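Local coordinates for cell wall surface anchor family protein (Streptococcus agalactiae serogroup V, PDB 3PF2) that forms the shaft of the type 1 pilus on the bacterial surface as its major pilin, present here as a calcium-binding C-terminal fragment of two Ig-like domains, at residues L33-I37 with A118-A122; T181-V187 with T247-L253; G198-L204 with I238-T244. All coordinates share one frame; numbering follows the deposited sequence.

Interaction 1. Residues L33-I37 with A118-A122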
ATOM      1  N   LEU A  33       5.050  -8.875   8.589  1.00 11.07           N
ATOM      2  CA  LEU A  33       4.381  -9.488   9.737  1.00 11.91           C
ATOM      3  C   LEU A  33       5.476  -9.950  10.674  1.00 11.83           C
ATOM      4  O   LEU A  33       6.394 -10.675  10.263  1.00 12.73           O
ATOM      5  CB  LEU A  33       3.536 -10.684   9.294  1.00 11.99           C
ATOM      6  CG  LEU A  33       2.190 -10.513   8.561  1.00 15.69           C
ATOM      7  CD1 LEU A  33       2.084  -9.269   7.688  1.00 16.16           C
ATOM      8  CD2 LEU A  33       1.735 -11.780   7.816  1.00 16.84           C
ATOM      9  N   LYS A  34       5.397  -9.543  11.934  1.00 10.71           N
ATOM     10  CA  LYS A  34       6.510  -9.732  12.845  1.00 10.65           C
ATOM     11  C   LYS A  34       6.036 -10.415  14.108  1.00 11.30           C
ATOM     12  O   LYS A  34       5.016 -10.037  14.646  1.00 11.64           O
ATOM     13  CB  LYS A  34       7.134  -8.383  13.230  1.00 10.42           C
ATOM     14  CG  LYS A  34       7.569  -7.528  12.028  1.00 10.53           C
ATOM     15  CD  LYS A  34       7.504  -6.018  12.368  1.00 12.10           C
ATOM     16  CE  LYS A  34       8.524  -5.609  13.457  1.00 10.98           C
ATOM     17  NZ  LYS A  34       8.440  -4.152  13.789  1.00 10.43           N
ATOM     18  N   SER A  35       6.798 -11.391  14.596  1.00 11.56           N
ATOM     19  CA  SER A  35       6.484 -12.021  15.881  1.00 12.44           C
ATOM     20  C   SER A  35       7.754 -12.298  16.640  1.00 12.73           C
ATOM     21  O   SER A  35       8.749 -12.702  16.057  1.00 13.07           O
ATOM     22  CB  SER A  35       5.781 -13.364  15.667  1.00 12.56           C
ATOM     23  OG  SER A  35       5.426 -13.940  16.919  1.00 13.75           O
ATOM     24  N   THR A  36       7.717 -12.113  17.949  1.00 13.00           N
ATOM     25  CA  THR A  36       8.775 -12.674  18.779  1.00 13.62           C
ATOM     26  C   THR A  36       8.658 -14.205  18.787  1.00 14.34           C
ATOM     27  O   THR A  36       7.586 -14.764  18.553  1.00 14.42           O
ATOM     28  CB  THR A  36       8.763 -12.122  20.226  1.00 13.87           C
ATOM     29  OG1 THR A  36       7.538 -12.491  20.872  1.00 12.90           O
ATOM     30  CG2 THR A  36       8.881 -10.613  20.230  1.00 14.58           C
ATOM     31  N   ILE A  37       9.786 -14.864  19.017  1.00 15.64           N
ATOM     32  CA  ILE A  37       9.841 -16.322  19.058  1.00 16.82           C
ATOM     33  C   ILE A  37      10.445 -16.730  20.401  1.00 17.81           C
ATOM     34  O   ILE A  37      11.490 -16.219  20.777  1.00 17.64           O
ATOM     35  CB  ILE A  37      10.693 -16.887  17.881  1.00 17.42           C
ATOM     36  CG1 ILE A  37      10.055 -16.589  16.519  1.00 17.80           C
ATOM     37  CG2 ILE A  37      10.936 -18.379  18.053  1.00 17.34           C
ATOM     38  CD1 ILE A  37       8.643 -17.170  16.292  1.00 18.62           C
ATOM     39  N   ALA A 118      10.442  -3.326  21.834  1.00 11.70           N
ATOM     40  CA  ALA A 118      11.649  -3.675  21.061  1.00 11.76           C
ATOM     41  C   ALA A 118      11.241  -4.219  19.695  1.00 11.48           C
ATOM     42  O   ALA A 118      11.859  -3.876  18.670  1.00 12.44           O
ATOM     43  CB  ALA A 118      12.529  -4.695  21.810  1.00 11.57           C
ATOM     44  N   LEU A 119      10.187  -5.030  19.677  1.00 10.92           N
ATOM     45  CA  LEU A 119       9.695  -5.591  18.418  1.00 10.41           C
ATOM     46  C   LEU A 119       9.210  -4.461  17.509  1.00 10.67           C
ATOM     47  O   LEU A 119       9.599  -4.393  16.326  1.00 10.90           O
ATOM     48  CB  LEU A 119       8.606  -6.646  18.650  1.00 10.69           C
ATOM     49  CG  LEU A 119       8.129  -7.309  17.357  1.00 10.22           C
ATOM     50  CD1 LEU A 119       9.234  -8.168  16.698  1.00 12.89           C
ATOM     51  CD2 LEU A 119       6.844  -8.115  17.574  1.00 10.87           C
ATOM     52  N   ASP A 120       8.413  -3.552  18.085  1.00 10.88           N
ATOM     53  CA  ASP A 120       7.824  -2.427  17.349  1.00 11.11           C
ATOM     54  C   ASP A 120       8.905  -1.542  16.739  1.00 11.86           C
ATOM     55  O   ASP A 120       8.701  -0.942  15.670  1.00 12.75           O
ATOM     56  CB  ASP A 120       6.981  -1.537  18.281  1.00 11.61           C
ATOM     57  CG  ASP A 120       5.709  -2.205  18.766  1.00 13.08           C
ATOM     58  OD1 ASP A 120       5.338  -3.286  18.275  1.00 12.23           O
ATOM     59  OD2 ASP A 120       5.050  -1.620  19.647  1.00 13.95           O
ATOM     60  N   LYS A 121      10.036  -1.431  17.439  1.00 11.54           N
ATOM     61  CA  LYS A 121      11.108  -0.508  17.068  1.00 12.50           C
ATOM     62  C   LYS A 121      12.177  -1.172  16.220  1.00 12.28           C
ATOM     63  O   LYS A 121      13.114  -0.503  15.800  1.00 13.44           O
ATOM     64  CB  LYS A 121      11.766   0.096  18.313  1.00 12.71           C
ATOM     65  CG  LYS A 121      11.279   1.492  18.692  1.00 14.18           C
ATOM     66  CD  LYS A 121       9.864   1.451  19.187  1.00 16.12           C
ATOM     67  CE  LYS A 121       9.383   2.821  19.653  1.00 17.39           C
ATOM     68  NZ  LYS A 121       8.035   2.716  20.266  1.00 17.78           N
ATOM     69  N   ALA A 122      12.050  -2.475  15.980  1.00 11.94           N
ATOM     70  CA  ALA A 122      13.092  -3.228  15.258  1.00 11.62           C
ATOM     71  C   ALA A 122      13.265  -2.709  13.829  1.00 11.55           C
ATOM     72  O   ALA A 122      12.287  -2.532  13.106  1.00 11.64           O
ATOM     73  CB  ALA A 122      12.770  -4.725  15.240  1.00 11.78           C
TER

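Interaction 2. Residues T181-V187 with T247-L253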
ATOM      1  N   THR A 181      -3.026   6.454  -0.757  1.00 10.80           N
ATOM      2  CA  THR A 181      -2.832   6.944  -2.122  1.00 10.73           C
ATOM      3  C   THR A 181      -3.816   8.091  -2.319  1.00 10.86           C
ATOM      4  O   THR A 181      -4.793   8.171  -1.595  1.00 11.26           O
ATOM      5  CB  THR A 181      -3.053   5.798  -3.162  1.00 11.53           C
ATOM      6  OG1 THR A 181      -2.554   6.199  -4.443  1.00 10.62           O
ATOM      7  CG2 THR A 181      -4.519   5.368  -3.287  1.00 10.85           C
ATOM      8  N   GLY A 182      -3.556   8.969  -3.296  1.00  9.82           N
ATOM      9  CA  GLY A 182      -4.358  10.176  -3.486  1.00 10.39           C
ATOM     10  C   GLY A 182      -4.775  10.426  -4.921  1.00 10.20           C
ATOM     11  O   GLY A 182      -4.499   9.624  -5.809  1.00 10.89           O
ATOM     12  N   GLY A 183      -5.430  11.560  -5.150  1.00 10.98           N
ATOM     13  CA  GLY A 183      -5.907  11.921  -6.478  1.00 10.72           C
ATOM     14  C   GLY A 183      -6.035  13.420  -6.636  1.00 10.83           C
ATOM     15  O   GLY A 183      -5.812  14.181  -5.687  1.00 10.49           O
ATOM     16  N   LYS A 184      -6.392  13.851  -7.838  1.00 10.05           N
ATOM     17  CA  LYS A 184      -6.602  15.274  -8.088  1.00 10.02           C
ATOM     18  C   LYS A 184      -7.690  15.479  -9.125  1.00 10.44           C
ATOM     19  O   LYS A 184      -7.845  14.664 -10.030  1.00 10.57           O
ATOM     20  CB  LYS A 184      -5.299  15.945  -8.545  1.00 10.34           C
ATOM     21  CG  LYS A 184      -5.411  17.467  -8.674  1.00 10.87           C
ATOM     22  CD  LYS A 184      -5.468  18.196  -7.300  1.00 11.18           C
ATOM     23  CE  LYS A 184      -5.659  19.702  -7.548  1.00 12.51           C
ATOM     24  NZ  LYS A 184      -5.985  20.421  -6.290  1.00 11.69           N
ATOM     25  N   ARG A 185      -8.437  16.571  -8.981  1.00 10.97           N
ATOM     26  CA  ARG A 185      -9.497  16.945  -9.922  1.00 10.94           C
ATOM     27  C   ARG A 185      -9.088  18.236 -10.614  1.00 10.83           C
ATOM     28  O   ARG A 185      -8.436  19.078 -10.013  1.00 11.08           O
ATOM     29  CB  ARG A 185     -10.817  17.151  -9.168  1.00 11.00           C
ATOM     30  CG  ARG A 185     -11.282  15.867  -8.449  1.00 11.77           C
ATOM     31  CD  ARG A 185     -12.621  16.041  -7.729  1.00 12.80           C
ATOM     32  NE  ARG A 185     -13.729  16.112  -8.686  1.00 15.66           N
ATOM     33  CZ  ARG A 185     -14.674  17.046  -8.690  1.00 17.39           C
ATOM     34  NH1 ARG A 185     -14.702  18.004  -7.771  1.00 16.26           N
ATOM     35  NH2 ARG A 185     -15.626  17.010  -9.617  1.00 20.12           N
ATOM     36  N   PHE A 186      -9.495  18.380 -11.869  1.00 11.43           N
ATOM     37  CA  PHE A 186      -9.156  19.534 -12.679  1.00 11.27           C
ATOM     38  C   PHE A 186     -10.362  20.005 -13.479  1.00 11.95           C
ATOM     39  O   PHE A 186     -11.253  19.222 -13.809  1.00 11.42           O
ATOM     40  CB  PHE A 186      -8.088  19.158 -13.706  1.00 11.76           C
ATOM     41  CG  PHE A 186      -6.828  18.623 -13.108  1.00 10.70           C
ATOM     42  CD1 PHE A 186      -5.862  19.498 -12.631  1.00 10.59           C
ATOM     43  CD2 PHE A 186      -6.618  17.252 -13.016  1.00 10.93           C
ATOM     44  CE1 PHE A 186      -4.670  19.014 -12.066  1.00 11.65           C
ATOM     45  CE2 PHE A 186      -5.428  16.741 -12.447  1.00 12.68           C
ATOM     46  CZ  PHE A 186      -4.455  17.631 -11.974  1.00 11.61           C
ATOM     47  N   VAL A 187     -10.341  21.281 -13.844  1.00 12.34           N
ATOM     48  CA  VAL A 187     -11.291  21.807 -14.824  1.00 13.27           C
ATOM     49  C   VAL A 187     -10.567  22.768 -15.768  1.00 12.97           C
ATOM     50  O   VAL A 187      -9.807  23.651 -15.322  1.00 12.79           O
ATOM     51  CB  VAL A 187     -12.545  22.437 -14.149  1.00 13.30           C
ATOM     52  CG1 VAL A 187     -12.167  23.597 -13.223  1.00 13.76           C
ATOM     53  CG2 VAL A 187     -13.554  22.860 -15.217  1.00 14.87           C
ATOM     54  N   THR A 247     -13.912  18.961 -17.422  1.00 15.16           N
ATOM     55  CA  THR A 247     -13.343  18.231 -16.276  1.00 14.99           C
ATOM     56  C   THR A 247     -12.431  17.079 -16.670  1.00 14.16           C
ATOM     57  O   THR A 247     -12.535  16.520 -17.765  1.00 14.15           O
ATOM     58  CB  THR A 247     -14.420  17.664 -15.319  1.00 15.07           C
ATOM     59  OG1 THR A 247     -15.078  16.558 -15.945  1.00 15.67           O
ATOM     60  CG2 THR A 247     -15.414  18.735 -14.905  1.00 15.77           C
ATOM     61  N   PHE A 248     -11.517  16.755 -15.760  1.00 13.17           N
ATOM     62  CA  PHE A 248     -10.785  15.506 -15.792  1.00 12.34           C
ATOM     63  C   PHE A 248     -10.150  15.263 -14.434  1.00 12.50           C
ATOM     64  O   PHE A 248     -10.157  16.153 -13.581  1.00 11.95           O
ATOM     65  CB  PHE A 248      -9.768  15.437 -16.944  1.00 12.59           C
ATOM     66  CG  PHE A 248      -8.658  16.462 -16.883  1.00 11.51           C
ATOM     67  CD1 PHE A 248      -7.380  16.079 -16.465  1.00 11.67           C
ATOM     68  CD2 PHE A 248      -8.858  17.775 -17.300  1.00 12.91           C
ATOM     69  CE1 PHE A 248      -6.328  16.985 -16.449  1.00 11.98           C
ATOM     70  CE2 PHE A 248      -7.811  18.708 -17.278  1.00 11.83           C
ATOM     71  CZ  PHE A 248      -6.537  18.305 -16.854  1.00 11.52           C
ATOM     72  N   GLU A 249      -9.635  14.055 -14.241  1.00 12.18           N
ATOM     73  CA  GLU A 249      -9.117  13.630 -12.936  1.00 12.34           C
ATOM     74  C   GLU A 249      -7.981  12.639 -13.103  1.00 12.19           C
ATOM     75  O   GLU A 249      -7.832  12.023 -14.157  1.00 11.97           O
ATOM     76  CB  GLU A 249     -10.227  12.950 -12.117  1.00 13.26           C
ATOM     77  CG  GLU A 249     -11.449  13.824 -11.822  1.00 14.47           C
ATOM     78  CD  GLU A 249     -12.499  13.107 -11.014  1.00 15.14           C
ATOM     79  OE1 GLU A 249     -12.375  11.871 -10.821  1.00 15.78           O
ATOM     80  OE2 GLU A 249     -13.447  13.792 -10.568  1.00 17.23           O
ATOM     81  N   ILE A 250      -7.165  12.491 -12.057  1.00 11.56           N
ATOM     82  CA  ILE A 250      -6.235  11.370 -11.976  1.00 11.29           C
ATOM     83  C   ILE A 250      -6.417  10.752 -10.592  1.00 11.70           C
ATOM     84  O   ILE A 250      -6.460  11.469  -9.586  1.00 11.67           O
ATOM     85  CB  ILE A 250      -4.762  11.797 -12.260  1.00 11.25           C
ATOM     86  CG1 ILE A 250      -3.808  10.591 -12.217  1.00 12.50           C
ATOM     87  CG2 ILE A 250      -4.297  12.877 -11.276  1.00 10.89           C
ATOM     88  CD1 ILE A 250      -4.013   9.583 -13.351  1.00 12.44           C
ATOM     89  N   LYS A 251      -6.527   9.428 -10.548  1.00 11.51           N
ATOM     90  CA  LYS A 251      -6.755   8.718  -9.289  1.00 11.40           C
ATOM     91  C   LYS A 251      -5.621   7.749  -9.003  1.00 11.73           C
ATOM     92  O   LYS A 251      -5.214   6.972  -9.872  1.00 12.83           O
ATOM     93  CB  LYS A 251      -8.093   7.961  -9.309  1.00 11.07           C
ATOM     94  CG  LYS A 251      -9.301   8.848  -9.609  1.00 12.90           C
ATOM     95  CD  LYS A 251     -10.623   8.102  -9.489  1.00 14.22           C
ATOM     96  CE  LYS A 251     -11.006   7.913  -8.029  1.00 16.40           C
ATOM     97  NZ  LYS A 251     -12.446   7.526  -7.841  1.00 18.58           N
ATOM     98  N   GLY A 252      -5.097   7.818  -7.787  1.00 11.35           N
ATOM     99  CA  GLY A 252      -4.151   6.810  -7.333  1.00 11.14           C
ATOM    100  C   GLY A 252      -2.684   7.172  -7.421  1.00 11.36           C
ATOM    101  O   GLY A 252      -1.850   6.316  -7.697  1.00 11.61           O
ATOM    102  N   LEU A 253      -2.353   8.443  -7.209  1.00 11.26           N
ATOM    103  CA  LEU A 253      -0.955   8.840  -7.105  1.00 11.18           C
ATOM    104  C   LEU A 253      -0.470   8.965  -5.664  1.00 11.06           C
ATOM    105  O   LEU A 253      -1.191   9.460  -4.793  1.00 11.65           O
ATOM    106  CB  LEU A 253      -0.709  10.175  -7.815  1.00 11.72           C
ATOM    107  CG  LEU A 253      -1.111  10.226  -9.285  1.00 11.21           C
ATOM    108  CD1 LEU A 253      -0.980  11.682  -9.755  1.00 11.91           C
ATOM    109  CD2 LEU A 253      -0.277   9.271 -10.163  1.00 12.93           C
TER
HETATM  110  O   HOH W   1     -14.510  15.852 -12.090  1.00 19.56           O

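Interaction 3. Residues G198-L204 with I238-T244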
ATOM      1  N   GLY A 198     -13.343  21.504 -23.663  1.00 16.92           N
ATOM      2  CA  GLY A 198     -12.981  20.103 -23.871  1.00 16.69           C
ATOM      3  C   GLY A 198     -11.828  19.939 -24.837  1.00 16.59           C
ATOM      4  O   GLY A 198     -11.536  20.841 -25.633  1.00 16.59           O
ATOM      5  N   GLY A 199     -11.172  18.780 -24.778  1.00 16.10           N
ATOM      6  CA  GLY A 199     -10.164  18.422 -25.770  1.00 15.76           C
ATOM      7  C   GLY A 199      -8.732  18.834 -25.507  1.00 15.93           C
ATOM      8  O   GLY A 199      -7.861  18.574 -26.327  1.00 16.37           O
ATOM      9  N   ALA A 200      -8.466  19.500 -24.382  1.00 15.37           N
ATOM     10  CA  ALA A 200      -7.081  19.778 -24.003  1.00 14.99           C
ATOM     11  C   ALA A 200      -6.459  18.456 -23.611  1.00 14.80           C
ATOM     12  O   ALA A 200      -7.123  17.621 -22.991  1.00 15.28           O
ATOM     13  CB  ALA A 200      -7.011  20.778 -22.847  1.00 14.93           C
ATOM     14  N   GLU A 201      -5.209  18.235 -24.008  1.00 14.40           N
ATOM     15  CA  GLU A 201      -4.493  17.024 -23.631  1.00 14.00           C
ATOM     16  C   GLU A 201      -3.217  17.338 -22.855  1.00 13.90           C
ATOM     17  O   GLU A 201      -2.541  18.348 -23.124  1.00 13.37           O
ATOM     18  CB  GLU A 201      -4.201  16.149 -24.868  1.00 14.49           C
ATOM     19  CG  GLU A 201      -5.485  15.730 -25.595  1.00 14.90           C
ATOM     20  CD  GLU A 201      -5.266  14.823 -26.794  1.00 16.70           C
ATOM     21  OE1 GLU A 201      -4.107  14.522 -27.136  1.00 17.34           O
ATOM     22  OE2 GLU A 201      -6.284  14.415 -27.387  1.00 18.90           O
ATOM     23  N   PHE A 202      -2.910  16.472 -21.878  1.00 13.05           N
ATOM     24  CA  PHE A 202      -1.772  16.676 -20.981  1.00 12.81           C
ATOM     25  C   PHE A 202      -0.993  15.394 -20.725  1.00 12.84           C
ATOM     26  O   PHE A 202      -1.584  14.352 -20.409  1.00 14.17           O
ATOM     27  CB  PHE A 202      -2.239  17.228 -19.607  1.00 12.79           C
ATOM     28  CG  PHE A 202      -3.159  18.412 -19.701  1.00 11.51           C
ATOM     29  CD1 PHE A 202      -2.665  19.711 -19.557  1.00 12.83           C
ATOM     30  CD2 PHE A 202      -4.522  18.227 -19.910  1.00 11.78           C
ATOM     31  CE1 PHE A 202      -3.519  20.811 -19.642  1.00 13.05           C
ATOM     32  CE2 PHE A 202      -5.381  19.319 -20.015  1.00 10.93           C
ATOM     33  CZ  PHE A 202      -4.875  20.609 -19.864  1.00 12.67           C
ATOM     34  N   ASP A 203       0.334  15.478 -20.829  1.00 13.03           N
ATOM     35  CA  ASP A 203       1.211  14.442 -20.273  1.00 13.39           C
ATOM     36  C   ASP A 203       1.304  14.590 -18.757  1.00 12.66           C
ATOM     37  O   ASP A 203       1.556  15.684 -18.250  1.00 13.25           O
ATOM     38  CB  ASP A 203       2.631  14.557 -20.821  1.00 13.59           C
ATOM     39  CG  ASP A 203       2.732  14.246 -22.305  1.00 15.34           C
ATOM     40  OD1 ASP A 203       1.798  13.643 -22.887  1.00 18.29           O
ATOM     41  OD2 ASP A 203       3.783  14.608 -22.880  1.00 17.80           O
ATOM     42  N   LEU A 204       1.136  13.483 -18.041  1.00 12.58           N
ATOM     43  CA  LEU A 204       1.307  13.485 -16.585  1.00 12.00           C
ATOM     44  C   LEU A 204       2.742  13.129 -16.218  1.00 11.96           C
ATOM     45  O   LEU A 204       3.266  12.078 -16.648  1.00 11.46           O
ATOM     46  CB  LEU A 204       0.323  12.517 -15.914  1.00 11.65           C
ATOM     47  CG  LEU A 204       0.530  12.272 -14.407  1.00 12.12           C
ATOM     48  CD1 LEU A 204       0.152  13.488 -13.543  1.00 14.23           C
ATOM     49  CD2 LEU A 204      -0.245  11.029 -13.970  1.00 12.26           C
ATOM     50  N   ILE A 238       1.323   8.241 -19.163  1.00 19.22           N
ATOM     51  CA  ILE A 238      -0.063   8.642 -18.884  1.00 17.87           C
ATOM     52  C   ILE A 238      -0.345   9.985 -19.550  1.00 17.17           C
ATOM     53  O   ILE A 238       0.389  10.954 -19.361  1.00 16.85           O
ATOM     54  CB  ILE A 238      -0.354   8.696 -17.362  1.00 18.09           C
ATOM     55  CG1 ILE A 238      -0.406   7.275 -16.789  1.00 16.99           C
ATOM     56  CG2 ILE A 238      -1.686   9.441 -17.073  1.00 17.08           C
ATOM     57  CD1 ILE A 238      -0.445   7.174 -15.296  1.00 15.14           C
ATOM     58  N   LYS A 239      -1.409  10.023 -20.345  1.00 17.07           N
ATOM     59  CA  LYS A 239      -1.829  11.248 -21.020  1.00 17.31           C
ATOM     60  C   LYS A 239      -3.314  11.420 -20.749  1.00 16.45           C
ATOM     61  O   LYS A 239      -4.085  10.489 -20.935  1.00 17.25           O
ATOM     62  CB  LYS A 239      -1.546  11.178 -22.530  1.00 17.91           C
ATOM     63  CG  LYS A 239      -0.096  10.847 -22.856  1.00 20.30           C
ATOM     64  CD  LYS A 239       0.160  10.765 -24.353  1.00 24.92           C
ATOM     65  CE  LYS A 239       1.653  10.834 -24.664  1.00 27.89           C
ATOM     66  NZ  LYS A 239       2.418   9.667 -24.130  1.00 32.76           N
ATOM     67  N   LEU A 240      -3.696  12.607 -20.286  1.00 15.79           N
ATOM     68  CA  LEU A 240      -5.064  12.896 -19.860  1.00 15.03           C
ATOM     69  C   LEU A 240      -5.717  13.907 -20.797  1.00 15.35           C
ATOM     70  O   LEU A 240      -5.027  14.564 -21.576  1.00 14.77           O
ATOM     71  CB  LEU A 240      -5.069  13.430 -18.423  1.00 15.48           C
ATOM     72  CG  LEU A 240      -4.368  12.568 -17.365  1.00 15.31           C
ATOM     73  CD1 LEU A 240      -4.354  13.286 -16.018  1.00 15.93           C
ATOM     74  CD2 LEU A 240      -5.048  11.215 -17.238  1.00 15.70           C
ATOM     75  N   LYS A 241      -7.040  14.026 -20.717  1.00 15.63           N
ATOM     76  CA  LYS A 241      -7.810  14.853 -21.644  1.00 16.04           C
ATOM     77  C   LYS A 241      -8.956  15.528 -20.892  1.00 15.19           C
ATOM     78  O   LYS A 241      -9.573  14.918 -20.023  1.00 15.12           O
ATOM     79  CB  LYS A 241      -8.341  13.935 -22.758  1.00 16.91           C
ATOM     80  CG  LYS A 241      -9.351  14.474 -23.734  1.00 20.25           C
ATOM     81  CD  LYS A 241      -9.791  13.363 -24.710  1.00 23.88           C
ATOM     82  CE  LYS A 241     -11.048  12.625 -24.227  1.00 26.72           C
ATOM     83  NZ  LYS A 241     -11.221  11.272 -24.854  1.00 28.75           N
ATOM     84  N   SER A 242      -9.249  16.786 -21.210  1.00 15.20           N
ATOM     85  CA  SER A 242     -10.445  17.391 -20.640  1.00 15.35           C
ATOM     86  C   SER A 242     -11.690  16.924 -21.398  1.00 15.62           C
ATOM     87  O   SER A 242     -11.697  16.864 -22.643  1.00 15.54           O
ATOM     88  CB  SER A 242     -10.356  18.926 -20.583  1.00 14.61           C
ATOM     89  OG  SER A 242     -10.209  19.494 -21.869  1.00 15.97           O
ATOM     90  N   HIS A 243     -12.720  16.577 -20.630  1.00 16.03           N
ATOM     91  CA  HIS A 243     -14.018  16.154 -21.160  1.00 17.35           C
ATOM     92  C   HIS A 243     -14.785  17.393 -21.651  1.00 17.48           C
ATOM     93  O   HIS A 243     -14.352  18.534 -21.451  1.00 17.17           O
ATOM     94  CB  HIS A 243     -14.777  15.372 -20.074  1.00 17.28           C
ATOM     95  CG  HIS A 243     -16.097  14.803 -20.515  1.00 19.36           C
ATOM     96  ND1 HIS A 243     -16.273  14.165 -21.725  1.00 20.62           N
ATOM     97  CD2 HIS A 243     -17.296  14.747 -19.886  1.00 21.27           C
ATOM     98  CE1 HIS A 243     -17.526  13.759 -21.832  1.00 20.42           C
ATOM     99  NE2 HIS A 243     -18.168  14.101 -20.731  1.00 21.59           N
ATOM    100  N   THR A 244     -15.919  17.170 -22.301  1.00 18.45           N
ATOM    101  CA  THR A 244     -16.691  18.264 -22.892  1.00 19.18           C
ATOM    102  C   THR A 244     -17.267  19.249 -21.867  1.00 19.37           C
ATOM    103  O   THR A 244     -17.780  20.298 -22.250  1.00 20.32           O
ATOM    104  CB  THR A 244     -17.822  17.709 -23.773  1.00 19.25           C
ATOM    105  OG1 THR A 244     -18.617  16.802 -23.002  1.00 19.39           O
ATOM    106  CG2 THR A 244     -17.243  16.969 -24.963  1.00 20.25           C
TER
HETATM  107  O   HOH W   2       3.230  11.273 -19.401  1.00 16.99           O

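Interaction 1. Residues L33-I37 with A118-A122
Lys-34 reaches from strand 29-35 to helix 116-121 and gives its ammonium group to the backbone carbonyl of Leu-119. Lys-34 NZ lies 2.8 Å from Leu-119 O. It arrives tilted 32° from the carbonyl plane. Ala-122 N bonds to the same oxygen from the opposite face, so two donors grip it. The lysine chain bends at chi3 (66°), which turns its tip to the helix.

The close-packed part lies around Leu-119. Its side chain and that of Lys-34 run past each other in opposite directions, and CD1 of Leu-119 lies 4.1 Å from CB of Lys-34. The other branch of Leu-119, CD2, lies over the strand backbone, 4.1 Å from Thr-36 N. Thr-36 adds its methyl CG2, while its OG1 bonds to Lys-8. The outer side is looser. Asp-120 and Ala-122 are partly exposed there, and Asp-120 OD2 forms a salt bridge with Arg-175.

Lys-34 NZ also forms a salt bridge with Asp-12 and a hydrogen bond with Asp-10, both calcium ligands. The ammonium therefore ties the Leu-119 carbonyl to the calcium site, and it probably offsets some of the negative charge gathered there.

Interaction 2. Residues T181-V187 with T247-L253
Phe-186 and Phe-248 meet on one side of a pair of antiparallel strands, 182-187 and 247-253. The two rings are nearly parallel, with planes at 19°, but they are slid apart and barely overlap. Phe-186 CD2 comes within 3.5 Å of Phe-248 CE1. A CH-pi contact joins them as well. CB of Phe-186 sits over one face of the Phe-248 ring, 3.7 Å from its centroid. Phe-248 has CG between its backbone N and carbonyl carbon (chi1 63°), which brings the ring beneath that CB. The edge of the Phe-186 ring faces Ile-250, with Phe-186 CE2 4.2 Å from Ile-250 CG2. Phe-288 meets Phe-186 edge-to-face, and Leu-270 touches both phenylalanines.

The backbone bonds follow the antiparallel register. Lys-184 pairs with Ile-250 and Phe-186 with Phe-248 as hydrogen-bonded pairs. The ladder ends in a G1 beta bulge, where Gly-252 and Leu-253 both face Gly-182. Gly-182 O takes Gly-252 N at 2.7 Å and Leu-253 N at 2.8 Å, from opposite faces of its plane. Gly-252 has a positive phi, as expected at the first position of this bulge. Both strands belong to the prealbumin-like domain, which is consistent with the IgG-rev, CNA B-type fold of such pilins.

Arg-185 and Glu-249 lie side by side on the other side of the pair, where they form a salt bridge, with Arg-185 NE to Glu-249 OE2 at 3.0 Å. The oxygen lies in the guanidinium plane, but the arginine meets it from above the carboxylate plane. The two planes are 84° apart. A water joins Arg-185 NH2 to the same OE2. Beyond the pair, Arg-185 NH1 bonds to Ala-309 O and Glu-249 OE1 to Tyr-295 OH.

Interaction 3. Residues G198-L204 with I238-T244
Ser-242 holds OG between its backbone N and carbonyl carbon (chi1 61°), and this turns the hydroxyl to segment 198-200. There Ser-242 OG accepts Ala-200 N at 3.1 Å and also bonds to Leu-197 O. Leu-204 has CG anti to its own N (chi1 172°), which lays its chain alongside Ile-238. Leu-204 CD2 lies 3.8 Å from Ile-238 CG2.

The backbones pair antiparallel. Phe-202 and Leu-240 form a hydrogen-bonded pair, with Leu-240 N to Phe-202 O at 2.7 Å. Further backbone bonds flank this pair. Leu-204 N reaches Ile-238 O at 2.9 Å, and Gly-199 N reaches Ser-242 O at 2.9 Å. A water donates to the carbonyls of both Leu-204 and Ile-238.

Asp-203 and Lys-239 run side by side on the partly exposed face. OD1 of Asp-203 touches the lysine methylenes, 3.3 Å from Lys-239 CE, but Lys-239 NZ is 4.2 Å away, beyond a salt bridge. Phe-202 and Leu-240 point to the other, buried face.

Within this chain, strand 239-241 is outermost in a four-stranded antiparallel sheet. Backbone bonds, the Leu-204 and Ile-238 packing and the Ser-242 hydroxyl join the segments. The charged pair adds at most a weak attraction.

In the fold
The three contacts fall in two domains. Interaction 1 lies in the first domain of this fragment, beside a calcium ion about 4 Å from the side chain of Lys-34. Interactions 2 and 3 share the prealbumin-like domain on the other side of the chain's centre, away from the calcium sites. The centres of interactions 1 and 2 are about 37 Å apart, and they do not touch. Interactions 2 and 3 are about 12 Å apart between centres, and 198-204 with 238-244 is nested in the loop closed by 181-187 with 247-253. Their sheets pack face to face: Phe-248 CZ lies 3.5 Å from Phe-202 CE2, and Ile-250 CG1 lies 4.0 Å from Leu-204 CD2, in one shared core.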